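Local coordinates for cytochrome C-type biogenesis protein ccmF (Thermus thermophilus, PDB 6ZMQ) that binds heme b in the membrane and, as a cytochrome c heme lyase, probably attaches heme to apocytochrome c, at residues G285-K288 against T289-F292. Sequence-based numbering, arbitrary orientation.
Sequences GAFK and TWNF
Phe-287 and Lys-288 turn their carbonyl oxygens toward Asn-291 and Phe-292, starting helix 288-307 at the end of a tight helix-loop-helix turn. Gly-285, the first residue beyond helix 266-284, has positive phi, which a residue without a side chain adopts readily.

Backbone hydrogen bonds open the new helix. Phe-292 N donates to Lys-288 O over 3.0 Å in a nearly straight i to i+4 bond, with an angle of 165° at the hydrogen. The Asn-291 N to Phe-287 O bond, 3.2 Å, is bent and weak.

Asn-291 adds a polar side-chain link. Its ND2 lies 2.8 Å from Phe-287 O, a weak bond, strongly bent at the hydrogen, so this oxygen accepts from both backbone and side chain of one residue. The stronger partner of ND2 is Thr-277 O, in helix 266-284; a short carboxamide suits this buried place, where it joins both helices.

Apolar contact lies on another side of the turn. Phe-287 CB meets Trp-290 CB at 3.7 Å and approaches the indole at its edge, while the phenyl ring and the five-membered ring of the indole meet obliquely, their planes at 62°. Both side chains also touch Leu-367 of helix 362-384, so their broad apolar surfaces suit the side of the turn that faces that helix. The phenyl of Phe-292 instead stacks on Trp-219.

Lys-288 suits this partly exposed position because its long chain, bent at chi3 (72°), curls back over the loop, bringing NZ within 3.4 Å of Gly-285 O in a weak hydrogen bond.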
ATOM      1  N   GLY A 285      -3.752  -9.208 -26.381  1.00 61.06           N
ATOM      2  CA  GLY A 285      -2.696  -8.484 -27.076  1.00 68.07           C
ATOM      3  C   GLY A 285      -2.990  -7.022 -27.346  1.00 68.40           C
ATOM      4  O   GLY A 285      -2.701  -6.536 -28.445  1.00 70.68           O
ATOM      5  N   ALA A 286      -3.584  -6.312 -26.387  1.00 68.66           N
ATOM      6  CA  ALA A 286      -3.956  -4.920 -26.586  1.00 67.26           C
ATOM      7  C   ALA A 286      -3.494  -4.033 -25.433  1.00 58.76           C
ATOM      8  O   ALA A 286      -3.504  -4.425 -24.263  1.00 54.54           O
ATOM      9  CB  ALA A 286      -5.473  -4.777 -26.782  1.00 76.73           C
ATOM     10  N   PHE A 287      -3.196  -2.790 -25.805  1.00 53.60           N
ATOM     11  CA  PHE A 287      -2.495  -1.769 -25.014  1.00 49.97           C
ATOM     12  C   PHE A 287      -1.203  -2.337 -24.431  1.00 53.63           C
ATOM     13  O   PHE A 287      -1.041  -2.434 -23.215  1.00 62.46           O
ATOM     14  CB  PHE A 287      -3.279  -1.136 -23.841  1.00 47.78           C
ATOM     15  CG  PHE A 287      -4.789  -1.079 -23.953  1.00 57.51           C
ATOM     16  CD1 PHE A 287      -5.485  -0.168 -24.752  1.00 71.96           C
ATOM     17  CD2 PHE A 287      -5.521  -1.920 -23.119  1.00 54.59           C
ATOM     18  CE1 PHE A 287      -6.872  -0.178 -24.767  1.00 71.78           C
ATOM     19  CE2 PHE A 287      -6.888  -1.904 -23.104  1.00 55.20           C
ATOM     20  CZ  PHE A 287      -7.567  -1.065 -23.953  1.00 62.19           C
ATOM     21  N   LYS A 288      -0.277  -2.716 -25.307  1.00 47.96           N
ATOM     22  CA  LYS A 288       1.069  -2.968 -24.811  1.00 37.88           C
ATOM     23  C   LYS A 288       1.826  -1.672 -24.592  1.00 42.75           C
ATOM     24  O   LYS A 288       2.674  -1.607 -23.688  1.00 62.71           O
ATOM     25  CB  LYS A 288       1.837  -3.903 -25.756  1.00 38.76           C
ATOM     26  CG  LYS A 288       1.840  -3.517 -27.220  1.00 48.65           C
ATOM     27  CD  LYS A 288       1.942  -4.764 -28.089  1.00 51.89           C
ATOM     28  CE  LYS A 288       0.622  -5.522 -28.052  1.00 52.15           C
ATOM     29  NZ  LYS A 288       0.718  -6.972 -28.393  1.00 50.90           N
ATOM     30  N   THR A 289       1.447  -0.623 -25.337  1.00 34.61           N
ATOM     31  CA  THR A 289       1.939   0.740 -25.140  1.00 41.35           C
ATOM     32  C   THR A 289       1.571   1.268 -23.756  1.00 49.08           C
ATOM     33  O   THR A 289       2.440   1.725 -22.993  1.00 65.99           O
ATOM     34  CB  THR A 289       1.331   1.654 -26.213  1.00 39.63           C
ATOM     35  OG1 THR A 289       1.620   1.134 -27.516  1.00 51.43           O
ATOM     36  CG2 THR A 289       1.872   3.068 -26.105  1.00 31.07           C
ATOM     37  N   TRP A 290       0.292   1.145 -23.398  1.00 33.18           N
ATOM     38  CA  TRP A 290      -0.169   1.612 -22.098  1.00 29.98           C
ATOM     39  C   TRP A 290       0.318   0.716 -20.980  1.00 44.28           C
ATOM     40  O   TRP A 290       0.461   1.176 -19.848  1.00 65.57           O
ATOM     41  CB  TRP A 290      -1.693   1.697 -22.079  1.00 26.49           C
ATOM     42  CG  TRP A 290      -2.205   2.827 -22.904  1.00 33.39           C
ATOM     43  CD1 TRP A 290      -3.018   2.725 -23.992  1.00 31.36           C
ATOM     44  CD2 TRP A 290      -1.960   4.232 -22.713  1.00 56.01           C
ATOM     45  NE1 TRP A 290      -3.281   3.971 -24.504  1.00 35.08           N
ATOM     46  CE2 TRP A 290      -2.645   4.911 -23.737  1.00 53.17           C
ATOM     47  CE3 TRP A 290      -1.230   4.981 -21.778  1.00 73.43           C
ATOM     48  CZ2 TRP A 290      -2.615   6.297 -23.857  1.00 65.11           C
ATOM     49  CZ3 TRP A 290      -1.201   6.350 -21.901  1.00 75.04           C
ATOM     50  CH2 TRP A 290      -1.893   6.997 -22.927  1.00 72.13           C
ATOM     51  N   ASN A 291       0.607  -0.551 -21.288  1.00 40.71           N
ATOM     52  CA  ASN A 291       1.125  -1.449 -20.272  1.00 28.72           C
ATOM     53  C   ASN A 291       2.549  -1.110 -19.903  1.00 35.67           C
ATOM     54  O   ASN A 291       2.871  -1.084 -18.710  1.00 59.29           O
ATOM     55  CB  ASN A 291       1.063  -2.887 -20.745  1.00 32.41           C
ATOM     56  CG  ASN A 291      -0.118  -3.582 -20.209  1.00 40.09           C
ATOM     57  OD1 ASN A 291      -0.344  -3.542 -19.012  1.00 36.22           O
ATOM     58  ND2 ASN A 291      -0.893  -4.228 -21.078  1.00 46.38           N
ATOM     59  N   PHE A 292       3.387  -0.824 -20.913  1.00 31.00           N
ATOM     60  CA  PHE A 292       4.753  -0.355 -20.689  1.00 32.53           C
ATOM     61  C   PHE A 292       4.753   0.960 -19.911  1.00 34.69           C
ATOM     62  O   PHE A 292       5.491   1.104 -18.917  1.00 37.55           O
ATOM     63  CB  PHE A 292       5.465  -0.167 -22.035  1.00 35.80           C
ATOM     64  CG  PHE A 292       5.876  -1.449 -22.718  1.00 35.68           C
ATOM     65  CD1 PHE A 292       6.421  -2.502 -21.993  1.00 43.12           C
ATOM     66  CD2 PHE A 292       5.769  -1.576 -24.099  1.00 29.32           C
ATOM     67  CE1 PHE A 292       6.820  -3.677 -22.626  1.00 41.20           C
ATOM     68  CE2 PHE A 292       6.127  -2.760 -24.733  1.00 36.40           C
ATOM     69  CZ  PHE A 292       6.664  -3.811 -23.991  1.00 42.76           C
TER